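PDB 6XF9: packaging protein UL32 from Human herpesvirus 8 type M, which binds zinc, assembles as a pentameric ring and is required for herpesviral genome packaging, probably by helping bring new capsids to nuclear replication compartments. Local coordinates for residues D[81-86]-D[133-138]; D[87-92]-D[278-283]; D[71-76]-D[400-405]; D[152-157]-D[418-423]; D[40-45]-D[123-128]. All coordinates share one frame; numbering follows the deposited sequence.

Interaction 1. Residues D[81-86]-D[133-138]. With ZN (zinc ion), chain O.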
# COMPACT_ATOMS: atom_id res chain seq x y z
N PHE D 81 -28.88 39.07 6.98
CA PHE D 81 -29.76 38.36 6.07
C PHE D 81 -29.01 37.30 5.30
O PHE D 81 -29.48 36.17 5.14
CB PHE D 81 -30.43 39.35 5.11
CG PHE D 81 -31.74 39.89 5.61
CD1 PHE D 81 -31.81 40.53 6.84
CD2 PHE D 81 -32.88 39.83 4.82
CE1 PHE D 81 -33.01 41.03 7.31
CE2 PHE D 81 -34.08 40.35 5.28
CZ PHE D 81 -34.14 40.95 6.53
N CYS D 82 -27.82 37.64 4.81
CA CYS D 82 -27.02 36.68 4.06
C CYS D 82 -26.69 35.47 4.92
O CYS D 82 -26.79 34.32 4.47
CB CYS D 82 -25.75 37.35 3.57
SG CYS D 82 -26.02 38.59 2.29
N LEU D 83 -26.30 35.71 6.17
CA LEU D 83 -26.00 34.65 7.12
C LEU D 83 -27.15 33.66 7.25
O LEU D 83 -26.92 32.47 7.52
CB LEU D 83 -25.67 35.28 8.46
CG LEU D 83 -25.16 34.40 9.58
CD1 LEU D 83 -23.94 33.68 9.07
CD2 LEU D 83 -24.82 35.26 10.80
N TYR D 84 -28.38 34.12 7.06
CA TYR D 84 -29.57 33.29 7.18
C TYR D 84 -30.23 33.06 5.83
O TYR D 84 -31.42 32.78 5.74
CB TYR D 84 -30.55 33.92 8.17
CG TYR D 84 -30.07 33.75 9.57
CD1 TYR D 84 -29.18 34.63 10.12
CD2 TYR D 84 -30.45 32.67 10.33
CE1 TYR D 84 -28.70 34.45 11.42
CE2 TYR D 84 -29.99 32.48 11.61
CZ TYR D 84 -29.11 33.37 12.13
OH TYR D 84 -28.64 33.19 13.40
N ALA D 85 -29.45 33.14 4.76
CA ALA D 85 -29.94 32.92 3.42
C ALA D 85 -29.19 31.76 2.76
O ALA D 85 -28.00 31.55 3.03
CB ALA D 85 -29.79 34.18 2.56
N PRO D 86 -29.85 30.98 1.90
CA PRO D 86 -29.16 29.90 1.20
C PRO D 86 -28.18 30.45 0.18
O PRO D 86 -28.15 31.64 -0.12
CB PRO D 86 -30.28 29.14 0.50
CG PRO D 86 -31.40 30.14 0.39
CD PRO D 86 -31.30 31.01 1.60
N VAL D 133 -19.66 32.36 0.44
CA VAL D 133 -18.65 31.32 0.57
C VAL D 133 -17.75 31.62 1.76
O VAL D 133 -17.67 30.83 2.71
CB VAL D 133 -17.83 31.18 -0.73
CG1 VAL D 133 -16.81 30.07 -0.58
CG2 VAL D 133 -18.73 30.95 -1.91
N GLN D 134 -17.10 32.79 1.75
CA GLN D 134 -16.11 33.09 2.78
C GLN D 134 -16.69 33.81 3.99
O GLN D 134 -16.11 33.70 5.09
CB GLN D 134 -14.97 33.94 2.20
CG GLN D 134 -14.43 33.50 0.84
CD GLN D 134 -13.62 32.20 0.87
OE1 GLN D 134 -13.78 31.36 1.76
NE2 GLN D 134 -12.75 32.03 -0.12
N LYS D 135 -17.82 34.51 3.82
CA LYS D 135 -18.48 35.24 4.93
C LYS D 135 -17.57 36.24 5.66
O LYS D 135 -17.37 36.11 6.87
CB LYS D 135 -19.10 34.26 5.93
CG LYS D 135 -20.16 33.35 5.33
CD LYS D 135 -20.75 32.43 6.39
CE LYS D 135 -21.81 31.52 5.79
NZ LYS D 135 -21.26 30.65 4.72
N CYS D 136 -17.03 37.22 4.94
CA CYS D 136 -16.05 38.13 5.52
C CYS D 136 -16.59 38.88 6.72
O CYS D 136 -15.80 39.37 7.53
CB CYS D 136 -15.56 39.15 4.49
SG CYS D 136 -14.89 38.44 2.99
N PHE D 137 -17.92 38.96 6.87
CA PHE D 137 -18.56 39.79 7.89
C PHE D 137 -18.70 39.12 9.25
O PHE D 137 -18.97 39.82 10.23
CB PHE D 137 -19.96 40.22 7.43
CG PHE D 137 -20.85 39.07 7.06
CD1 PHE D 137 -21.48 38.32 8.05
CD2 PHE D 137 -21.04 38.73 5.73
CE1 PHE D 137 -22.31 37.25 7.72
CE2 PHE D 137 -21.86 37.66 5.38
CZ PHE D 137 -22.50 36.92 6.38
N LYS D 138 -18.55 37.80 9.33
CA LYS D 138 -18.67 37.10 10.60
C LYS D 138 -17.62 37.64 11.57
O LYS D 138 -16.50 37.96 11.16
CB LYS D 138 -18.49 35.59 10.42
CG LYS D 138 -19.74 34.85 9.95
CD LYS D 138 -19.41 33.39 9.66
CE LYS D 138 -19.24 32.61 10.96
NZ LYS D 138 -19.14 31.13 10.78
ZN ZN O . -14.81 40.31 1.67

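Interaction 2. Residues D[87-92]-D[278-283]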
# COMPACT_ATOMS: atom_id res chain seq x y z
N HIS D 87 -27.30 29.58 -0.24
CA HIS D 87 -26.36 29.84 -1.37
C HIS D 87 -27.00 29.54 -2.85
O HIS D 87 -27.30 28.44 -3.37
CB HIS D 87 -25.32 28.77 -1.38
CG HIS D 87 -24.10 29.03 -0.60
ND1 HIS D 87 -23.93 28.56 0.69
CD2 HIS D 87 -22.92 29.59 -0.95
CE1 HIS D 87 -22.73 28.88 1.12
NE2 HIS D 87 -22.10 29.51 0.14
N CYS D 88 -27.31 30.61 -3.51
CA CYS D 88 -27.97 30.39 -4.80
C CYS D 88 -27.89 31.65 -5.64
O CYS D 88 -27.23 32.63 -5.26
CB CYS D 88 -29.40 29.92 -4.59
SG CYS D 88 -30.33 30.94 -3.46
N TRP D 89 -28.54 31.63 -6.80
CA TRP D 89 -28.55 32.82 -7.64
C TRP D 89 -29.33 33.95 -6.96
O TRP D 89 -28.81 35.06 -6.81
CB TRP D 89 -29.14 32.52 -9.02
CG TRP D 89 -29.29 33.76 -9.83
CD1 TRP D 89 -28.33 34.38 -10.56
CD2 TRP D 89 -30.46 34.59 -9.90
NE1 TRP D 89 -28.84 35.53 -11.13
CE2 TRP D 89 -30.15 35.67 -10.74
CE3 TRP D 89 -31.74 34.51 -9.37
CZ2 TRP D 89 -31.06 36.66 -11.03
CZ3 TRP D 89 -32.65 35.49 -9.67
CH2 TRP D 89 -32.31 36.56 -10.48
N THR D 90 -30.53 33.65 -6.47
CA THR D 90 -31.39 34.67 -5.90
C THR D 90 -30.74 35.40 -4.74
O THR D 90 -30.89 36.62 -4.60
CB THR D 90 -32.73 34.08 -5.43
OG1 THR D 90 -33.41 33.48 -6.54
CG2 THR D 90 -33.62 35.17 -4.83
N SER D 91 -30.02 34.68 -3.89
CA SER D 91 -29.37 35.32 -2.75
C SER D 91 -28.24 36.23 -3.21
O SER D 91 -27.96 37.23 -2.55
CB SER D 91 -28.84 34.30 -1.75
OG SER D 91 -29.84 33.35 -1.43
N THR D 92 -27.58 35.90 -4.33
CA THR D 92 -26.56 36.79 -4.87
C THR D 92 -27.18 38.03 -5.50
O THR D 92 -26.68 39.14 -5.30
CB THR D 92 -25.71 36.04 -5.89
OG1 THR D 92 -25.16 34.88 -5.26
CG2 THR D 92 -24.59 36.92 -6.45
N CYS D 278 -25.25 32.22 -14.71
CA CYS D 278 -24.80 31.16 -13.81
C CYS D 278 -23.51 31.50 -13.09
O CYS D 278 -23.17 30.81 -12.13
CB CYS D 278 -24.63 29.85 -14.59
SG CYS D 278 -23.44 29.94 -15.97
N LEU D 279 -22.80 32.55 -13.51
CA LEU D 279 -21.61 32.99 -12.79
C LEU D 279 -21.96 33.72 -11.51
O LEU D 279 -21.06 34.28 -10.87
CB LEU D 279 -20.74 33.87 -13.69
CG LEU D 279 -20.17 33.14 -14.91
CD1 LEU D 279 -19.37 34.08 -15.80
CD2 LEU D 279 -19.31 31.98 -14.47
N MET D 280 -23.25 33.76 -11.15
CA MET D 280 -23.70 34.23 -9.85
C MET D 280 -24.17 33.10 -8.93
O MET D 280 -24.58 33.38 -7.80
CB MET D 280 -24.84 35.24 -10.01
CG MET D 280 -24.40 36.59 -10.46
SD MET D 280 -25.84 37.52 -10.95
CE MET D 280 -26.52 38.00 -9.38
N HIS D 281 -24.10 31.88 -9.38
CA HIS D 281 -24.51 30.64 -8.75
C HIS D 281 -23.26 29.90 -8.25
O HIS D 281 -22.17 30.08 -8.81
CB HIS D 281 -25.25 29.76 -9.76
CG HIS D 281 -26.01 28.64 -9.12
ND1 HIS D 281 -25.41 27.47 -8.72
CD2 HIS D 281 -27.33 28.51 -8.84
CE1 HIS D 281 -26.32 26.67 -8.18
NE2 HIS D 281 -27.49 27.28 -8.24
N PRO D 282 -23.36 29.07 -7.21
CA PRO D 282 -22.15 28.40 -6.69
C PRO D 282 -21.42 27.49 -7.69
O PRO D 282 -20.20 27.31 -7.57
CB PRO D 282 -22.67 27.62 -5.48
CG PRO D 282 -24.21 27.83 -5.47
CD PRO D 282 -24.42 29.10 -6.20
N THR D 283 -22.12 26.86 -8.64
CA THR D 283 -21.46 25.90 -9.52
C THR D 283 -20.91 26.52 -10.81
O THR D 283 -20.27 25.81 -11.59
CB THR D 283 -22.44 24.78 -9.86
OG1 THR D 283 -23.43 25.31 -10.74
CG2 THR D 283 -23.13 24.28 -8.61

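Interaction 3. Residues D[71-76]-D[400-405]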
# COMPACT_ATOMS: atom_id res chain seq x y z
N PHE D 71 -24.83 53.69 8.10
CA PHE D 71 -24.28 52.85 7.09
C PHE D 71 -23.84 51.60 7.76
O PHE D 71 -24.06 50.54 7.27
CB PHE D 71 -23.05 53.46 6.50
CG PHE D 71 -22.27 52.53 5.63
CD1 PHE D 71 -22.76 52.12 4.44
CD2 PHE D 71 -21.04 52.11 6.00
CE1 PHE D 71 -22.04 51.30 3.63
CE2 PHE D 71 -20.30 51.29 5.20
CZ PHE D 71 -20.81 50.88 4.02
N PHE D 72 -23.24 51.73 8.91
CA PHE D 72 -22.74 50.51 9.51
C PHE D 72 -23.89 49.61 9.94
O PHE D 72 -23.72 48.39 10.01
CB PHE D 72 -21.91 50.84 10.74
CG PHE D 72 -20.67 51.60 10.44
CD1 PHE D 72 -19.54 50.95 9.97
CD2 PHE D 72 -20.62 52.98 10.63
CE1 PHE D 72 -18.37 51.65 9.71
CE2 PHE D 72 -19.45 53.70 10.37
CZ PHE D 72 -18.32 53.03 9.91
N GLU D 73 -25.05 50.19 10.24
CA GLU D 73 -26.21 49.39 10.62
C GLU D 73 -26.96 48.87 9.41
O GLU D 73 -27.60 47.81 9.50
CB GLU D 73 -27.17 50.19 11.49
CG GLU D 73 -26.66 50.56 12.85
CD GLU D 73 -27.66 51.44 13.60
OE1 GLU D 73 -27.65 51.39 14.86
OE2 GLU D 73 -28.48 52.12 12.93
N ASP D 74 -26.94 49.58 8.28
CA ASP D 74 -27.64 49.01 7.13
C ASP D 74 -26.82 47.91 6.49
O ASP D 74 -27.37 46.90 6.04
CB ASP D 74 -27.98 50.09 6.10
CG ASP D 74 -29.01 51.09 6.60
OD1 ASP D 74 -30.07 50.66 7.13
OD2 ASP D 74 -28.77 52.30 6.42
N TYR D 75 -25.50 48.09 6.43
CA TYR D 75 -24.64 47.02 5.94
C TYR D 75 -24.74 45.81 6.85
O TYR D 75 -24.79 44.67 6.38
CB TYR D 75 -23.20 47.52 5.81
CG TYR D 75 -22.18 46.45 5.52
CD1 TYR D 75 -22.20 45.71 4.34
CD2 TYR D 75 -21.16 46.21 6.42
CE1 TYR D 75 -21.23 44.72 4.09
CE2 TYR D 75 -20.20 45.24 6.19
CZ TYR D 75 -20.23 44.49 5.03
OH TYR D 75 -19.23 43.53 4.85
N ALA D 76 -24.79 46.03 8.17
CA ALA D 76 -24.91 44.91 9.10
C ALA D 76 -26.25 44.19 8.97
O ALA D 76 -26.34 43.01 9.35
CB ALA D 76 -24.71 45.38 10.54
N SER D 400 -27.38 45.49 17.67
CA SER D 400 -26.63 44.31 18.04
C SER D 400 -25.74 43.87 16.89
O SER D 400 -24.53 43.65 17.06
CB SER D 400 -27.61 43.20 18.43
OG SER D 400 -26.97 42.09 19.04
N ALA D 401 -26.32 43.82 15.68
CA ALA D 401 -25.60 43.36 14.49
C ALA D 401 -24.50 44.33 14.09
O ALA D 401 -23.45 43.91 13.59
CB ALA D 401 -26.56 43.16 13.33
N ALA D 402 -24.75 45.64 14.22
CA ALA D 402 -23.67 46.59 13.96
C ALA D 402 -22.57 46.52 15.03
O ALA D 402 -21.39 46.69 14.69
CB ALA D 402 -24.23 48.01 13.87
N ALA D 403 -22.92 46.22 16.29
CA ALA D 403 -21.92 45.95 17.33
C ALA D 403 -21.27 44.58 17.18
O ALA D 403 -20.40 44.24 17.99
CB ALA D 403 -22.56 46.04 18.71
N GLY D 404 -21.65 43.82 16.17
CA GLY D 404 -21.07 42.53 15.86
C GLY D 404 -21.59 41.35 16.65
O GLY D 404 -21.06 40.24 16.47
N GLN D 405 -22.61 41.52 17.49
CA GLN D 405 -22.99 40.42 18.38
C GLN D 405 -23.76 39.31 17.66
O GLN D 405 -23.73 38.15 18.12
CB GLN D 405 -23.83 40.92 19.55
CG GLN D 405 -23.11 41.83 20.50
CD GLN D 405 -21.84 41.23 21.00
OE1 GLN D 405 -21.75 40.02 21.22
NE2 GLN D 405 -20.82 42.07 21.18

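Interaction 4. Residues D[152-157]-D[418-423]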
# COMPACT_ATOMS: atom_id res chain seq x y z
N GLN D 152 -10.48 28.27 3.56
CA GLN D 152 -10.84 29.14 2.43
C GLN D 152 -9.99 28.81 1.21
O GLN D 152 -10.48 28.90 0.08
CB GLN D 152 -10.67 30.60 2.84
CG GLN D 152 -11.57 30.95 4.01
CD GLN D 152 -11.60 32.42 4.28
OE1 GLN D 152 -10.67 33.14 3.92
NE2 GLN D 152 -12.69 32.89 4.91
N PHE D 153 -8.72 28.48 1.43
CA PHE D 153 -7.85 28.01 0.35
C PHE D 153 -8.52 26.87 -0.42
O PHE D 153 -8.70 26.95 -1.64
CB PHE D 153 -6.52 27.57 0.95
CG PHE D 153 -5.52 27.07 -0.07
CD1 PHE D 153 -4.78 27.97 -0.83
CD2 PHE D 153 -5.32 25.70 -0.25
CE1 PHE D 153 -3.87 27.53 -1.77
CE2 PHE D 153 -4.41 25.25 -1.17
CZ PHE D 153 -3.68 26.16 -1.93
N LEU D 154 -8.90 25.80 0.29
CA LEU D 154 -9.56 24.65 -0.34
C LEU D 154 -10.83 25.06 -1.08
O LEU D 154 -11.11 24.57 -2.17
CB LEU D 154 -9.88 23.60 0.72
CG LEU D 154 -8.67 22.90 1.34
CD1 LEU D 154 -9.09 21.94 2.40
CD2 LEU D 154 -7.97 22.15 0.25
N LYS D 155 -11.64 25.94 -0.48
CA LYS D 155 -12.86 26.35 -1.16
C LYS D 155 -12.54 27.05 -2.46
O LYS D 155 -13.05 26.67 -3.51
CB LYS D 155 -13.70 27.23 -0.23
CG LYS D 155 -14.60 26.43 0.68
CD LYS D 155 -15.43 27.28 1.57
CE LYS D 155 -14.68 27.60 2.83
NZ LYS D 155 -15.49 28.50 3.70
N SER D 156 -11.65 28.05 -2.42
CA SER D 156 -11.28 28.77 -3.64
C SER D 156 -10.80 27.82 -4.73
O SER D 156 -11.23 27.93 -5.89
CB SER D 156 -10.16 29.78 -3.33
OG SER D 156 -10.56 30.76 -2.40
N GLU D 157 -9.92 26.88 -4.38
CA GLU D 157 -9.36 25.98 -5.39
C GLU D 157 -10.46 25.18 -6.08
O GLU D 157 -10.54 25.16 -7.32
CB GLU D 157 -8.33 25.04 -4.76
CG GLU D 157 -7.12 25.78 -4.25
CD GLU D 157 -6.33 26.41 -5.40
OE1 GLU D 157 -5.79 25.64 -6.24
OE2 GLU D 157 -6.27 27.67 -5.46
N VAL D 418 -18.04 21.41 7.33
CA VAL D 418 -19.07 20.86 6.45
C VAL D 418 -19.27 21.75 5.23
O VAL D 418 -19.44 21.25 4.11
CB VAL D 418 -20.39 20.67 7.21
CG1 VAL D 418 -21.50 20.45 6.24
CG2 VAL D 418 -20.29 19.50 8.14
N GLN D 419 -19.22 23.07 5.40
CA GLN D 419 -19.33 23.93 4.22
C GLN D 419 -18.23 23.60 3.22
O GLN D 419 -18.47 23.49 2.02
CB GLN D 419 -19.30 25.41 4.60
CG GLN D 419 -19.67 26.34 3.42
CD GLN D 419 -19.01 27.74 3.49
OE1 GLN D 419 -17.99 27.94 4.16
NE2 GLN D 419 -19.60 28.70 2.79
N THR D 420 -16.99 23.44 3.71
CA THR D 420 -15.88 23.19 2.79
C THR D 420 -16.05 21.87 2.06
O THR D 420 -15.83 21.78 0.85
CB THR D 420 -14.55 23.23 3.53
OG1 THR D 420 -14.34 24.54 4.07
CG2 THR D 420 -13.42 22.92 2.58
N LEU D 421 -16.42 20.81 2.79
CA LEU D 421 -16.62 19.52 2.14
C LEU D 421 -17.74 19.58 1.12
O LEU D 421 -17.65 18.94 0.07
CB LEU D 421 -16.89 18.44 3.18
CG LEU D 421 -15.66 18.10 4.00
CD1 LEU D 421 -16.05 17.21 5.13
CD2 LEU D 421 -14.65 17.41 3.10
N VAL D 422 -18.77 20.36 1.38
CA VAL D 422 -19.85 20.46 0.39
C VAL D 422 -19.32 21.06 -0.90
O VAL D 422 -19.68 20.61 -2.00
CB VAL D 422 -21.02 21.26 0.98
CG1 VAL D 422 -22.01 21.63 -0.10
CG2 VAL D 422 -21.67 20.46 2.09
N PHE D 423 -18.46 22.08 -0.80
CA PHE D 423 -17.90 22.70 -2.01
C PHE D 423 -16.88 21.80 -2.70
O PHE D 423 -16.74 21.86 -3.93
CB PHE D 423 -17.26 24.04 -1.67
CG PHE D 423 -18.24 25.14 -1.66
CD1 PHE D 423 -18.74 25.62 -2.85
CD2 PHE D 423 -18.74 25.63 -0.48
CE1 PHE D 423 -19.69 26.61 -2.86
CE2 PHE D 423 -19.70 26.62 -0.49
CZ PHE D 423 -20.17 27.11 -1.69

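Interaction 5. Residues D[40-45]-D[123-128]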
# COMPACT_ATOMS: atom_id res chain seq x y z
N THR D 40 -11.28 36.19 -17.13
CA THR D 40 -9.96 36.40 -16.55
C THR D 40 -10.08 37.01 -15.16
O THR D 40 -9.27 36.71 -14.27
CB THR D 40 -9.11 37.30 -17.45
OG1 THR D 40 -9.05 36.76 -18.78
CG2 THR D 40 -7.69 37.37 -16.90
N GLN D 41 -11.06 37.89 -14.97
CA GLN D 41 -11.25 38.55 -13.68
C GLN D 41 -11.86 37.60 -12.65
O GLN D 41 -11.42 37.57 -11.50
CB GLN D 41 -12.12 39.80 -13.84
CG GLN D 41 -12.03 40.76 -12.67
CD GLN D 41 -13.12 41.83 -12.70
OE1 GLN D 41 -13.21 42.60 -13.66
NE2 GLN D 41 -13.94 41.88 -11.65
N ILE D 42 -12.89 36.84 -13.04
CA ILE D 42 -13.48 35.88 -12.12
C ILE D 42 -12.41 34.88 -11.68
O ILE D 42 -12.28 34.56 -10.50
CB ILE D 42 -14.67 35.17 -12.77
CG1 ILE D 42 -15.82 36.15 -12.99
CG2 ILE D 42 -15.14 34.00 -11.91
CD1 ILE D 42 -16.99 35.55 -13.72
N HIS D 43 -11.63 34.38 -12.63
CA HIS D 43 -10.55 33.47 -12.29
C HIS D 43 -9.55 34.14 -11.35
O HIS D 43 -8.92 33.47 -10.51
CB HIS D 43 -9.86 32.97 -13.56
CG HIS D 43 -8.82 31.92 -13.30
ND1 HIS D 43 -9.05 30.58 -13.57
CD2 HIS D 43 -7.58 32.00 -12.77
CE1 HIS D 43 -7.98 29.88 -13.22
NE2 HIS D 43 -7.08 30.72 -12.73
N GLN D 44 -9.37 35.46 -11.50
CA GLN D 44 -8.50 36.21 -10.61
C GLN D 44 -9.10 36.36 -9.22
O GLN D 44 -8.36 36.37 -8.23
CB GLN D 44 -8.19 37.58 -11.20
CG GLN D 44 -7.10 38.31 -10.46
CD GLN D 44 -6.84 39.69 -11.03
OE1 GLN D 44 -7.77 40.39 -11.48
NE2 GLN D 44 -5.57 40.10 -11.02
N SER D 45 -10.42 36.49 -9.12
CA SER D 45 -11.04 36.59 -7.81
C SER D 45 -10.89 35.31 -7.01
O SER D 45 -10.88 35.35 -5.77
CB SER D 45 -12.52 36.95 -7.94
OG SER D 45 -12.68 38.22 -8.57
N MET D 123 -18.18 41.60 -9.55
CA MET D 123 -18.82 40.52 -10.28
C MET D 123 -19.52 39.58 -9.32
O MET D 123 -19.26 39.58 -8.11
CB MET D 123 -17.80 39.77 -11.10
CG MET D 123 -17.18 40.71 -12.07
SD MET D 123 -17.15 40.00 -13.69
CE MET D 123 -16.31 41.31 -14.55
N GLY D 124 -20.39 38.75 -9.91
CA GLY D 124 -21.12 37.76 -9.13
C GLY D 124 -20.22 36.95 -8.23
O GLY D 124 -20.55 36.68 -7.08
N ILE D 125 -19.06 36.55 -8.75
CA ILE D 125 -18.17 35.76 -7.92
C ILE D 125 -17.71 36.56 -6.71
O ILE D 125 -17.52 36.00 -5.63
CB ILE D 125 -16.98 35.24 -8.75
CG1 ILE D 125 -16.28 34.09 -8.02
CG2 ILE D 125 -15.98 36.36 -9.07
CD1 ILE D 125 -17.24 33.00 -7.60
N ASP D 126 -17.57 37.89 -6.85
CA ASP D 126 -17.10 38.70 -5.73
C ASP D 126 -18.15 38.80 -4.63
O ASP D 126 -17.81 38.75 -3.43
CB ASP D 126 -16.71 40.10 -6.20
CG ASP D 126 -15.62 40.08 -7.25
OD1 ASP D 126 -14.53 39.54 -6.95
OD2 ASP D 126 -15.85 40.62 -8.36
N LEU D 127 -19.42 38.94 -5.02
CA LEU D 127 -20.53 38.92 -4.06
C LEU D 127 -20.65 37.56 -3.38
O LEU D 127 -20.88 37.48 -2.17
CB LEU D 127 -21.84 39.27 -4.77
CG LEU D 127 -21.87 40.67 -5.38
CD1 LEU D 127 -23.10 40.85 -6.25
CD2 LEU D 127 -21.81 41.75 -4.32
N GLN D 128 -20.58 36.47 -4.17
CA GLN D 128 -20.64 35.12 -3.61
C GLN D 128 -19.51 34.86 -2.61
O GLN D 128 -19.73 34.29 -1.54
CB GLN D 128 -20.54 34.11 -4.74
CG GLN D 128 -21.75 34.02 -5.61
CD GLN D 128 -21.69 32.79 -6.49
OE1 GLN D 128 -22.01 31.69 -6.05
NE2 GLN D 128 -21.21 32.97 -7.71

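Interaction 1. Residues D[81-86]-D[133-138]
Leu83 and Phe137 form the apolar centre of this contact. Leu83 CB lies at the edge of the Phe137 ring, near its plane, 4.0 Å from Phe137 CE1, while Cys82 CB comes in obliquely at 4.3 Å from Phe137 CE2. The ring reaches them because its CG sits between backbone N and carbonyl carbon (chi1 56°). The lysine chains contribute their methylenes: Leu83 CD1 is 4.3 Å from Lys135 CD and 4.4 Å from Lys138 CG. Their ammonium groups have other partners, Lys135 NZ the carbonyl of Phe132 and Lys138 NZ a salt bridge to Asp414. No hydrogen bond crosses between the segments. Cys136, within the type I turn from Lys135 to Lys138, binds zinc through SG at 2.3 Å; Cys52, Cys55 and His130 complete the site. The contact thus sets the C-terminal end of helix 71-83 against the loop that carries the zinc ligand Cys136, between helices 124-133 and 145-164, and Cys82 also touches Phe131 and Phe132 of helix 124-133.

Interaction 2. Residues D[87-92]-D[278-283]
Trp89 and His281 bring their backbones within 4.7 Å, CA to CA, where the start of helix 89-106, with Cys88 at the N-cap position, meets the loop that leaves the short 3-10 turn 278-280. Met280 carries most of the side-chain contact. Its SD lies 3.6 Å from Trp89 NE1 in an oblique Met-aromatic contact, 63° off the normal of the five-membered ring, and its CB packs 3.6 Å from Trp89 CD1. A bend at chi3 (77°) turns the methyl back, so that Met280 CE rests 3.7 Å from Thr92 CG2 as well as close to the indole nitrogen. Thr92 OG1 stands 3.0 Å from Met280 O, a possible hydrogen bond. Beside this cluster the Pro282 ring leans on the backbone before the helix, with Pro282 CD 4.0 Å from Cys88 CA. His281 CD2 approaches Trp89 N obliquely; that amide is hydrogen-bonded to Glu300, which also receives Thr90 N. The whole contact is buried: helix 297-304 packs on Cys88 and His281, helix 124-133 on Thr92 and Pro282, and helix 416-430 on Pro282 through Phe423.

Interaction 3. Residues D[71-76]-D[400-405]
Ala402, Ala76 and Ala401 make up most of this small contact, in which the last turn of helix 391-402 rests on the first turns of helix 71-83. Ala402 CB lies over the backbone of its partner helix and the CG of Glu73, 3.7 Å from Glu73 CG and 3.9 Å from Phe72 O. One turn further on, Ala76 CB points into the end of the other helix and meets peptide atoms as much as methyls: it is 3.6 Å from Ala401 O, 3.7 Å from Ala402 N and 4.0 Å from Ala401 CB. The backbones come as near as 5.0 Å, from Glu73 CA to Ala402 CA, with the small Ala402 side chain on one side. Glu73 offers its CG because that atom stands anti to the carbonyl carbon (chi1 -67°); the chain then runs on extended. Just past the alanines, Gly404 adopts positive phi and ends the helix in a Schellman motif. The chemistry is therefore divided: a close van der Waals fit of methyls on methyls and peptide atoms, without a hydrogen bond between the segments, and a polar link between the helices, since Glu73 and Asp74 each form a salt bridge to Arg398, one turn before Ala402.

Interaction 4. Residues D[152-157]-D[418-423]
Lys155 reaches across from helix 145-164 and ends on Gln419, where Lys155 NZ donates a 2.6 Å hydrogen bond to Gln419 OE1. The donor arrives above the amide plane, 39° out of it, and the two side chains cross at about a right angle. On the way the lysine passes Thr420, with Lys155 CE 3.3 Å from Thr420 OG1, and Lys155 CD lies 4.2 Å from Phe423 CD2, approaching the ring obliquely. Leu154 CB adds a light apolar touch at 4.1 Å from Thr420 CG2. A bend at chi3 of Lys155 (-88°) swings the ammonium toward the glutamine, while Gln419 extends beyond a CG anti to its backbone N. In the next shell the lysine also forms a salt bridge with Glu416 and a weak hydrogen bond to Val133 O. The amide of Gln419 is steadied through its NE2, which binds that same carbonyl, and Thr420 OG1 bonds back to Glu416 O. The buried ammonium is thus met by a carboxylate and by neutral oxygens, which would be expected to keep it charged. The arrangement is a nearly parallel helix pair, in which the axes of segments 152-157 and 418-423 pass 9.2 Å apart, 21° from parallel, bridged by a buried lysine, with the Gln419 side chain about 9 Å from the zinc of Cys191, Cys192, Cys415 and His452.

Interaction 5. Residues D[40-45]-D[123-128]
Ser45 OG is turned anti to its carbonyl carbon (chi1 -62°), and Asp126 CG takes the like position, which brings hydroxyl and carboxylate together between the helices. Ser45 OG donates to Asp126 OD1 at 2.8 Å, on the syn side and 23° out of the carboxylate plane. Asp126 OD2 accepts from Met123 N at 2.8 Å through its anti lone pair, so the N-cap amide and the serine fix the carboxylate from both ends. The Asp126 side chain lies about 6 Å from those of Cys52 and His130, beside their zinc site without binding the metal. Ile125 CG2 wedges against Ile42 CG2 at 3.8 Å and Ser45 CB at 3.7 Å. Met123, bent at chi2, lays its SD 4.1 Å from Ile42 CG1 and its CE 3.5 Å from Gln41 OE1; the Gln41 amide itself bonds to Gly120 N and Arg121 O. The axes of segments 40-45 and 124-128 lie 9.5 Å apart and 19° from parallel. Helix 53-60 adjoins through Arg53, which touches Gln41 and Ser45, and helix 145-164 through Leu163 on Ile42.

How the interactions relate
From the N terminus, interaction 5 opens first, at helix 37-45, and closes at helix 124-133. Interaction 3 opens next, at the start of helix 71-83, and closes only at helix 391-402; its long loop encloses interactions 1 and 2 and crosses 4 and 5. Interaction 1 leaves the end of that same helix and closes just after helix 124-133, crossing interactions 5 and 2. Interaction 2 reaches from helix 89-106 to the loop before strand 288-289, crossing 5 and also 4, which joins helices 145-164 and 416-430 and follows 1 and 5 in series. Gln128 links interactions 5 and 2, Pro282 and Phe423 link 2 and 4, and Val133 links 1 and 4, tying N-terminal helices to C-terminal ones.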